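Local coordinates for putative iron-regulated protein A (Parabacteroides distasonis ATCC 8503, PDB 4ECG) that binds calcium ions and, as an imelysin-like protein, is a putative metalloendopeptidase whose natural substrate and role remain to be established, at residues 34-39 / 227-232; 38-43 / 210-215; 206-211 / 218-223. One frame throughout, in Å; residues are numbered along the deposited sequence.

Contact 1 (34-39 / 227-232); sequences AVVATF and QAIELM. With CA (calcium ion), chain C.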
loop_
_atom_site.group_PDB
_atom_site.type_symbol
_atom_site.label_atom_id
_atom_site.label_comp_id
_atom_site.label_asym_id
_atom_site.label_seq_id
_atom_site.Cartn_x
_atom_site.Cartn_y
_atom_site.Cartn_z
ATOM N N ALA A 34 -21.773 -6.096 11.278
ATOM C CA ALA A 34 -20.812 -7.156 11.701
ATOM C C ALA A 34 -19.658 -7.305 10.685
ATOM O O ALA A 34 -18.532 -7.604 11.058
ATOM C CB ALA A 34 -21.523 -8.500 11.939
ATOM N N VAL A 35 -19.938 -7.102 9.405
ATOM C CA VAL A 35 -18.884 -7.111 8.396
ATOM C C VAL A 35 -17.890 -5.957 8.651
ATOM O O VAL A 35 -16.667 -6.158 8.656
ATOM C CB VAL A 35 -19.478 -7.031 6.969
ATOM C CG1 VAL A 35 -18.407 -6.653 5.950
ATOM C CG2 VAL A 35 -20.212 -8.335 6.623
ATOM N N VAL A 36 -18.428 -4.771 8.912
ATOM C CA VAL A 36 -17.609 -3.585 9.232
ATOM C C VAL A 36 -16.825 -3.808 10.526
ATOM O O VAL A 36 -15.640 -3.527 10.585
ATOM C CB VAL A 36 -18.511 -2.322 9.360
ATOM C CG1 VAL A 36 -17.703 -1.125 9.824
ATOM C CG2 VAL A 36 -19.261 -2.055 8.057
ATOM N N ALA A 37 -17.479 -4.326 11.558
ATOM C CA ALA A 37 -16.780 -4.675 12.808
ATOM C C ALA A 37 -15.634 -5.644 12.538
ATOM O O ALA A 37 -14.510 -5.396 12.927
ATOM C CB ALA A 37 -17.754 -5.220 13.889
ATOM N N THR A 38 -15.897 -6.724 11.821
ATOM C CA THR A 38 -14.851 -7.720 11.561
ATOM C C THR A 38 -13.732 -7.130 10.686
ATOM O O THR A 38 -12.550 -7.450 10.847
ATOM C CB THR A 38 -15.437 -8.890 10.778
ATOM O OG1 THR A 38 -16.523 -9.503 11.518
ATOM C CG2 THR A 38 -14.349 -9.882 10.410
ATOM N N PHE A 39 -14.098 -6.265 9.739
ATOM C CA PHE A 39 -13.081 -5.573 8.957
ATOM C C PHE A 39 -12.136 -4.776 9.884
ATOM O O PHE A 39 -10.924 -4.928 9.795
ATOM C CB PHE A 39 -13.688 -4.639 7.880
ATOM C CG PHE A 39 -12.679 -3.681 7.327
ATOM C CD1 PHE A 39 -11.724 -4.117 6.428
ATOM C CD2 PHE A 39 -12.622 -2.388 7.787
ATOM C CE1 PHE A 39 -10.746 -3.260 5.959
ATOM C CE2 PHE A 39 -11.654 -1.520 7.328
ATOM C CZ PHE A 39 -10.707 -1.968 6.421
ATOM N N GLN A 227 -22.807 3.530 4.301
ATOM C CA GLN A 227 -21.671 4.340 4.016
ATOM C C GLN A 227 -20.370 3.693 4.400
ATOM O O GLN A 227 -19.387 3.860 3.701
ATOM C CB GLN A 227 -21.813 5.708 4.690
ATOM C CG GLN A 227 -22.950 6.525 4.066
ATOM C CD GLN A 227 -23.013 7.951 4.576
ATOM O OE1 GLN A 227 -22.023 8.518 5.052
ATOM N NE2 GLN A 227 -24.168 8.535 4.457
ATOM N N ALA A 228 -20.371 2.944 5.493
ATOM C CA ALA A 228 -19.174 2.230 5.967
ATOM C C ALA A 228 -18.735 1.133 4.989
ATOM O O ALA A 228 -17.589 1.059 4.641
ATOM C CB ALA A 228 -19.399 1.657 7.372
ATOM N N ILE A 229 -19.658 0.290 4.548
ATOM C CA ILE A 229 -19.379 -0.698 3.497
ATOM C C ILE A 229 -18.928 -0.040 2.191
ATOM O O ILE A 229 -18.022 -0.530 1.556
ATOM C CB ILE A 229 -20.636 -1.587 3.176
ATOM C CG1 ILE A 229 -21.021 -2.529 4.333
ATOM C CG2 ILE A 229 -20.395 -2.461 1.960
ATOM C CD1 ILE A 229 -20.047 -3.662 4.479
ATOM N N GLU A 230 -19.611 1.015 1.748
ATOM C CA GLU A 230 -19.228 1.763 0.499
ATOM C C GLU A 230 -17.792 2.282 0.640
ATOM O O GLU A 230 -17.027 2.231 -0.309
ATOM C CB GLU A 230 -20.201 2.936 0.193
ATOM C CG GLU A 230 -19.955 3.709 -1.131
ATOM C CD GLU A 230 -20.873 4.942 -1.327
ATOM O OE1 GLU A 230 -21.517 5.392 -0.338
ATOM O OE2 GLU A 230 -20.982 5.450 -2.477
ATOM N N LEU A 231 -17.421 2.714 1.844
ATOM C CA LEU A 231 -16.061 3.207 2.107
ATOM C C LEU A 231 -15.023 2.116 1.870
ATOM O O LEU A 231 -13.962 2.364 1.263
ATOM C CB LEU A 231 -15.963 3.732 3.547
ATOM C CG LEU A 231 -14.851 4.685 3.929
ATOM C CD1 LEU A 231 -14.862 5.909 3.024
ATOM C CD2 LEU A 231 -15.015 5.048 5.381
HETATM N N MSE A 232 -15.325 0.900 2.329
HETATM C CA MSE A 232 -14.376 -0.220 2.200
HETATM C C MSE A 232 -14.119 -0.469 0.729
HETATM O O MSE A 232 -13.000 -0.766 0.363
HETATM C CB MSE A 232 -14.909 -1.531 2.816
HETATM C CG MSE A 232 -15.052 -1.573 4.370
HETATM SE SE MSE A 232 -16.029 -3.107 5.008
HETATM C CE MSE A 232 -14.809 -4.484 4.448
HETATM CA CA CA C . -20.430 9.892 4.328
HETATM O O HOH W 1 -21.566 11.822 5.671
HETATM O O HOH W 2 -21.835 11.004 2.835
HETATM O O HOH W 3 -18.765 11.441 3.455
HETATM O O HOH W 4 -20.575 8.591 2.380
HETATM O O HOH W 5 -18.474 8.103 4.440
#
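M232, a selenomethionine, puts the largest bump into this interface: its SE and CE run alongside F39 in the opposite direction to that side chain, and the methyl ends 3.6 Å from F39 CB. Its CG stands over one face of the F39 ring, offset toward the rim, while SE lies obliquely to the ring, 4.7 Å from its centroid, in a Met-aromatic contact. The extended chi2 (169°) carries SE out toward 34-39, and the bend at chi3 (65°) then turns the methyl against F39 CB. Two short-range apolar joins complete the fit nearer the start of both segments. The tip of I229, CD1, reaches into the hollow between V35 and V36, touching V35 CG1 at 3.7 Å and V36 CG2 at 4.0 Å. V36 in turn sets both methyls against the small A228, whose CB lies 3.8 Å from V36 CG2. This is helix-helix packing in a mainly helical imelysin-like fold: segments 34-39 of helix 29-68 and 227-232 of helix 225-233 cross at 48°, their axes 9.9 Å apart at the closest. L315 of helix 315-322 packs on I229 and M232, and L318 on V35. At the other side of 227-232 from this apolar seam, Q227 extends its side chain to bind a calcium ion through OE1 at 2.2 Å.

Contact 2 (38-43 / 210-215); sequences TFVDEV and EAMKKH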
loop_
_atom_site.group_PDB
_atom_site.type_symbol
_atom_site.label_atom_id
_atom_site.label_comp_id
_atom_site.label_asym_id
_atom_site.label_seq_id
_atom_site.Cartn_x
_atom_site.Cartn_y
_atom_site.Cartn_z
ATOM N N THR A 38 -15.897 -6.724 11.821
ATOM C CA THR A 38 -14.851 -7.720 11.561
ATOM C C THR A 38 -13.732 -7.130 10.686
ATOM O O THR A 38 -12.550 -7.450 10.847
ATOM C CB THR A 38 -15.437 -8.890 10.778
ATOM O OG1 THR A 38 -16.523 -9.503 11.518
ATOM C CG2 THR A 38 -14.349 -9.882 10.410
ATOM N N PHE A 39 -14.098 -6.265 9.739
ATOM C CA PHE A 39 -13.081 -5.573 8.957
ATOM C C PHE A 39 -12.136 -4.776 9.884
ATOM O O PHE A 39 -10.924 -4.928 9.795
ATOM C CB PHE A 39 -13.688 -4.639 7.880
ATOM C CG PHE A 39 -12.679 -3.681 7.327
ATOM C CD1 PHE A 39 -11.724 -4.117 6.428
ATOM C CD2 PHE A 39 -12.622 -2.388 7.787
ATOM C CE1 PHE A 39 -10.746 -3.260 5.959
ATOM C CE2 PHE A 39 -11.654 -1.520 7.328
ATOM C CZ PHE A 39 -10.707 -1.968 6.421
ATOM N N VAL A 40 -12.708 -3.936 10.764
ATOM C CA VAL A 40 -11.941 -3.069 11.658
ATOM C C VAL A 40 -11.091 -3.885 12.627
ATOM O O VAL A 40 -9.942 -3.533 12.841
ATOM C CB VAL A 40 -12.822 -2.079 12.452
ATOM C CG1 VAL A 40 -11.994 -1.324 13.501
ATOM C CG2 VAL A 40 -13.529 -1.104 11.506
ATOM N N ASP A 41 -11.632 -4.978 13.184
ATOM C CA ASP A 41 -10.949 -5.718 14.272
ATOM C C ASP A 41 -10.027 -6.836 13.763
ATOM O O ASP A 41 -9.046 -7.175 14.411
ATOM C CB ASP A 41 -11.963 -6.307 15.270
ATOM C CG ASP A 41 -12.725 -5.222 16.097
ATOM O OD1 ASP A 41 -12.175 -4.119 16.344
ATOM O OD2 ASP A 41 -13.878 -5.500 16.525
ATOM N N GLU A 42 -10.330 -7.394 12.599
ATOM C CA GLU A 42 -9.556 -8.508 12.059
ATOM C C GLU A 42 -8.729 -8.169 10.790
ATOM O O GLU A 42 -7.868 -8.985 10.401
ATOM C CB GLU A 42 -10.507 -9.687 11.778
ATOM C CG GLU A 42 -11.331 -10.156 12.998
ATOM C CD GLU A 42 -10.466 -10.637 14.176
ATOM O OE1 GLU A 42 -9.405 -11.297 13.967
ATOM O OE2 GLU A 42 -10.842 -10.391 15.351
ATOM N N VAL A 43 -9.003 -7.026 10.118
ATOM C CA VAL A 43 -8.194 -6.606 8.957
ATOM C C VAL A 43 -7.386 -5.307 9.249
ATOM O O VAL A 43 -6.177 -5.371 9.356
ATOM C CB VAL A 43 -8.976 -6.536 7.631
ATOM C CG1 VAL A 43 -8.003 -6.195 6.514
ATOM C CG2 VAL A 43 -9.612 -7.871 7.311
ATOM N N GLU A 210 -13.545 3.252 16.037
ATOM C CA GLU A 210 -14.811 3.372 16.724
ATOM C C GLU A 210 -15.827 4.095 15.848
ATOM O O GLU A 210 -16.975 3.656 15.733
ATOM C CB GLU A 210 -14.640 4.071 18.077
ATOM C CG GLU A 210 -13.946 3.220 19.154
ATOM C CD GLU A 210 -14.639 1.866 19.456
ATOM O OE1 GLU A 210 -15.915 1.813 19.586
ATOM O OE2 GLU A 210 -13.890 0.848 19.573
ATOM N N ALA A 211 -15.423 5.186 15.200
ATOM C CA ALA A 211 -16.342 5.897 14.314
ATOM C C ALA A 211 -16.797 4.953 13.216
ATOM O O ALA A 211 -17.998 4.932 12.866
ATOM C CB ALA A 211 -15.688 7.110 13.716
HETATM N N MSE A 212 -15.878 4.132 12.680
HETATM C CA MSE A 212 -16.338 3.137 11.697
HETATM C C MSE A 212 -17.283 2.081 12.299
HETATM O O MSE A 212 -18.303 1.751 11.661
HETATM C CB MSE A 212 -15.215 2.496 10.890
HETATM C CG MSE A 212 -15.227 2.912 9.393
HETATM SE SE MSE A 212 -14.102 1.760 8.481
HETATM C CE MSE A 212 -15.362 1.206 7.180
ATOM N N LYS A 213 -16.988 1.551 13.496
ATOM C CA LYS A 213 -17.881 0.537 14.081
ATOM C C LYS A 213 -19.260 1.137 14.410
ATOM O O LYS A 213 -20.262 0.511 14.138
ATOM C CB LYS A 213 -17.225 -0.215 15.258
ATOM C CG LYS A 213 -16.118 -1.183 14.766
ATOM C CD LYS A 213 -15.555 -2.168 15.790
ATOM C CE LYS A 213 -14.723 -1.483 16.854
ATOM N NZ LYS A 213 -13.553 -2.297 17.226
ATOM N N LYS A 214 -19.314 2.371 14.913
ATOM C CA LYS A 214 -20.596 2.993 15.268
ATOM C C LYS A 214 -21.424 3.459 14.051
ATOM O O LYS A 214 -22.638 3.441 14.088
ATOM C CB LYS A 214 -20.370 4.172 16.237
ATOM C CG LYS A 214 -20.161 3.737 17.692
ATOM C CD LYS A 214 -19.232 4.668 18.471
ATOM C CE LYS A 214 -19.789 6.079 18.572
ATOM N NZ LYS A 214 -19.101 6.822 19.665
ATOM N N HIS A 215 -20.736 3.900 12.999
ATOM C CA HIS A 215 -21.326 4.435 11.758
ATOM C C HIS A 215 -22.615 5.195 11.958
ATOM O O HIS A 215 -23.629 4.933 11.314
ATOM C CB HIS A 215 -21.478 3.321 10.721
ATOM C CG HIS A 215 -22.202 2.095 11.226
ATOM N ND1 HIS A 215 -23.508 2.110 11.560
ATOM C CD2 HIS A 215 -21.749 0.777 11.430
ATOM C CE1 HIS A 215 -23.877 0.873 11.962
ATOM N NE2 HIS A 215 -22.792 0.062 11.884
#
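K213, V40 and M212, a selenomethionine, bury most of the surface here, and K213 does so with two different parts of one side chain. Its aliphatic start lies across V40, CG 4.1 Å from V40 CB, while the ammonium end carries on to the carboxylate of D41. Bends at chi3 (-70°) and chi4 turn NZ out of the extended line and bring it to D41, whose side chain it meets at about a right angle. The resulting salt bridge, hydrogen-bonded from K213 NZ to D41 OD1, is modelled at 2.4 Å, too short for its exact length to be trusted. A second carboxylate, E210 OE2, is a long, weak partner of K213 NZ at 3.9 Å, so the amine sits in a small acidic network that probably favours its charged form. V40 presents its CG2 methyl to the base of M212, 4.0 Å from M212 CB; with CG1 anti to the backbone N (chi1 173°), CG2 falls beside that nitrogen and faces M212. In the fold, this joins the long helix 29-68, which has a wider pi-type turn at 40-43, to the short helix 208-214; the axes of segments 38-43 and 210-214 run at 143°, nearer antiparallel than parallel, and 9.9 Å apart at their closest. Beyond its CB, M212 reaches past V40 to F39, where SE comes within 4.3 Å of CE2 and lies obliquely to the ring in a Met-aromatic contact. F94 packs edge-to-face with that phenylalanine, and A228 and M232 of helix 225-233 also touch M212.

Contact 3 (206-211 / 218-223); sequences SSYAEA and SAYSIG. With CA (calcium ion), chain C.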
loop_
_atom_site.group_PDB
_atom_site.type_symbol
_atom_site.label_atom_id
_atom_site.label_comp_id
_atom_site.label_asym_id
_atom_site.label_seq_id
_atom_site.Cartn_x
_atom_site.Cartn_y
_atom_site.Cartn_z
ATOM N N SER A 206 -10.716 11.650 17.261
ATOM C CA SER A 206 -11.157 10.470 18.024
ATOM C C SER A 206 -10.839 9.161 17.251
ATOM O O SER A 206 -10.340 9.171 16.142
ATOM C CB SER A 206 -12.647 10.591 18.346
ATOM O OG SER A 206 -13.428 10.624 17.159
ATOM N N SER A 207 -11.112 8.034 17.860
ATOM C CA SER A 207 -10.773 6.761 17.252
ATOM C C SER A 207 -11.480 6.546 15.913
ATOM O O SER A 207 -12.676 6.702 15.823
ATOM C CB SER A 207 -11.136 5.636 18.219
ATOM O OG SER A 207 -11.035 4.377 17.583
ATOM N N TYR A 208 -10.736 6.188 14.875
ATOM C CA TYR A 208 -11.352 5.987 13.569
ATOM C C TYR A 208 -12.022 4.661 13.589
ATOM O O TYR A 208 -13.052 4.521 12.963
ATOM C CB TYR A 208 -10.355 6.085 12.392
ATOM C CG TYR A 208 -11.054 6.261 11.049
ATOM C CD1 TYR A 208 -11.477 7.501 10.630
ATOM C CD2 TYR A 208 -11.324 5.153 10.228
ATOM C CE1 TYR A 208 -12.141 7.647 9.412
ATOM C CE2 TYR A 208 -11.984 5.282 9.004
ATOM C CZ TYR A 208 -12.399 6.537 8.595
ATOM O OH TYR A 208 -13.084 6.676 7.376
ATOM N N ALA A 209 -11.436 3.690 14.309
ATOM C CA ALA A 209 -12.015 2.354 14.390
ATOM C C ALA A 209 -13.408 2.444 14.997
ATOM O O ALA A 209 -14.340 1.766 14.537
ATOM C CB ALA A 209 -11.139 1.389 15.211
ATOM N N GLU A 210 -13.545 3.252 16.037
ATOM C CA GLU A 210 -14.811 3.372 16.724
ATOM C C GLU A 210 -15.827 4.095 15.848
ATOM O O GLU A 210 -16.975 3.656 15.733
ATOM C CB GLU A 210 -14.640 4.071 18.077
ATOM C CG GLU A 210 -13.946 3.220 19.154
ATOM C CD GLU A 210 -14.639 1.866 19.456
ATOM O OE1 GLU A 210 -15.915 1.813 19.586
ATOM O OE2 GLU A 210 -13.890 0.848 19.573
ATOM N N ALA A 211 -15.423 5.186 15.200
ATOM C CA ALA A 211 -16.342 5.897 14.314
ATOM C C ALA A 211 -16.797 4.953 13.216
ATOM O O ALA A 211 -17.998 4.932 12.866
ATOM C CB ALA A 211 -15.688 7.110 13.716
ATOM N N SER A 218 -21.391 10.401 14.045
ATOM C CA SER A 218 -20.820 11.191 15.140
ATOM C C SER A 218 -19.423 11.707 14.801
ATOM O O SER A 218 -19.028 12.754 15.327
ATOM C CB SER A 218 -20.791 10.387 16.458
ATOM O OG SER A 218 -20.031 9.187 16.330
ATOM N N ALA A 219 -18.676 10.976 13.958
ATOM C CA ALA A 219 -17.321 11.410 13.533
ATOM C C ALA A 219 -16.962 10.955 12.099
ATOM O O ALA A 219 -17.396 9.866 11.620
ATOM C CB ALA A 219 -16.255 10.935 14.535
ATOM N N TYR A 220 -16.189 11.806 11.422
ATOM C CA TYR A 220 -15.624 11.508 10.102
ATOM C C TYR A 220 -16.666 11.273 8.964
ATOM O O TYR A 220 -16.342 10.716 7.920
ATOM C CB TYR A 220 -14.654 10.317 10.215
ATOM C CG TYR A 220 -13.580 10.466 11.298
ATOM C CD1 TYR A 220 -12.485 11.290 11.110
ATOM C CD2 TYR A 220 -13.668 9.789 12.496
ATOM C CE1 TYR A 220 -11.508 11.446 12.088
ATOM C CE2 TYR A 220 -12.692 9.916 13.475
ATOM C CZ TYR A 220 -11.606 10.763 13.262
ATOM O OH TYR A 220 -10.603 10.904 14.218
ATOM N N SER A 221 -17.913 11.700 9.156
ATOM C CA SER A 221 -18.924 11.624 8.089
ATOM C C SER A 221 -19.238 10.182 7.669
ATOM O O SER A 221 -19.596 9.931 6.519
ATOM C CB SER A 221 -18.486 12.450 6.841
ATOM O OG SER A 221 -18.403 13.812 7.155
ATOM N N ILE A 222 -19.095 9.240 8.597
ATOM C CA ILE A 222 -19.551 7.880 8.345
ATOM C C ILE A 222 -20.937 7.829 8.947
ATOM O O ILE A 222 -21.065 7.720 10.156
ATOM C CB ILE A 222 -18.650 6.807 8.974
ATOM C CG1 ILE A 222 -17.188 7.096 8.601
ATOM C CG2 ILE A 222 -19.179 5.430 8.532
ATOM C CD1 ILE A 222 -16.174 6.156 9.218
ATOM N N GLY A 223 -21.957 7.951 8.097
ATOM C CA GLY A 223 -23.313 8.367 8.536
ATOM C C GLY A 223 -24.257 7.217 8.825
ATOM O O GLY A 223 -25.244 7.366 9.546
HETATM CA CA CA C . -20.430 9.892 4.328
HETATM O O HOH W 1 -21.566 11.822 5.671
HETATM O O HOH W 2 -21.835 11.004 2.835
HETATM O O HOH W 3 -18.765 11.441 3.455
HETATM O O HOH W 4 -20.575 8.591 2.380
HETATM O O HOH W 5 -18.474 8.103 4.440
#
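Y220 OH donates a 2.6 Å hydrogen bond to the backbone carbonyl S206 O, arriving tilted 24° from the carbonyl plane. Behind that hydroxyl, the ring is held from two sides. Y208 CD1 stands over the centre of one face, 3.6 Å above the plane, although the two rings meet obliquely, their planes at 58°. A211 CB meets the edge in the plane of the ring, 3.6 Å from CD2. With its CG anti to the carbonyl carbon (chi1 -52°), Y220 directs the ring back toward the start of helix 208-214, where S207 is the N-cap. S207 OG, which accepts from E210 N, in turn donates to the backbone carbonyl W195 O. I222 completes the other end of the Y208 ring, CD1 lying 3.6 Å from Y208 OH, and A219 CB rests 4.0 Å from A211 CB. A219, Y220, S221 and I222 form a type I' turn, with positive phi at Y220 and S221, folded back on the helix it follows. The turn also presents S221 O to a calcium ion, at 2.4 Å, the ion's remaining ligands being Q227 OE1 and five waters. A leucine in place of Y220 would probably leave S206 O without its hydroxyl partner and the Y208 ring without the aromatic face against which it packs. The chemistry implies that one hydroxyl-to-carbonyl hydrogen bond and a cluster of aromatic and methyl contacts fix the turn on the helix beside a metal-binding carbonyl.

Contacts 1 and 2 share F39 on helix 29-68 and lie only 7 Å apart between centres: M212 CE comes within 3.4 Å of A228 O, so helices 208-214 and 225-233 pack on each other as well as on the long helix. Contact 3, nested in the chain closed by contact 1, shapes the link between those two short helices. It joins contact 2 through I222 CD1, 3.4 Å from M212 CG, and contact 1 at the calcium ion, where S221 O and Q227 OE1, 3.2 Å apart, are ligands together. The side chain of M212 is about 10 Å from that ion.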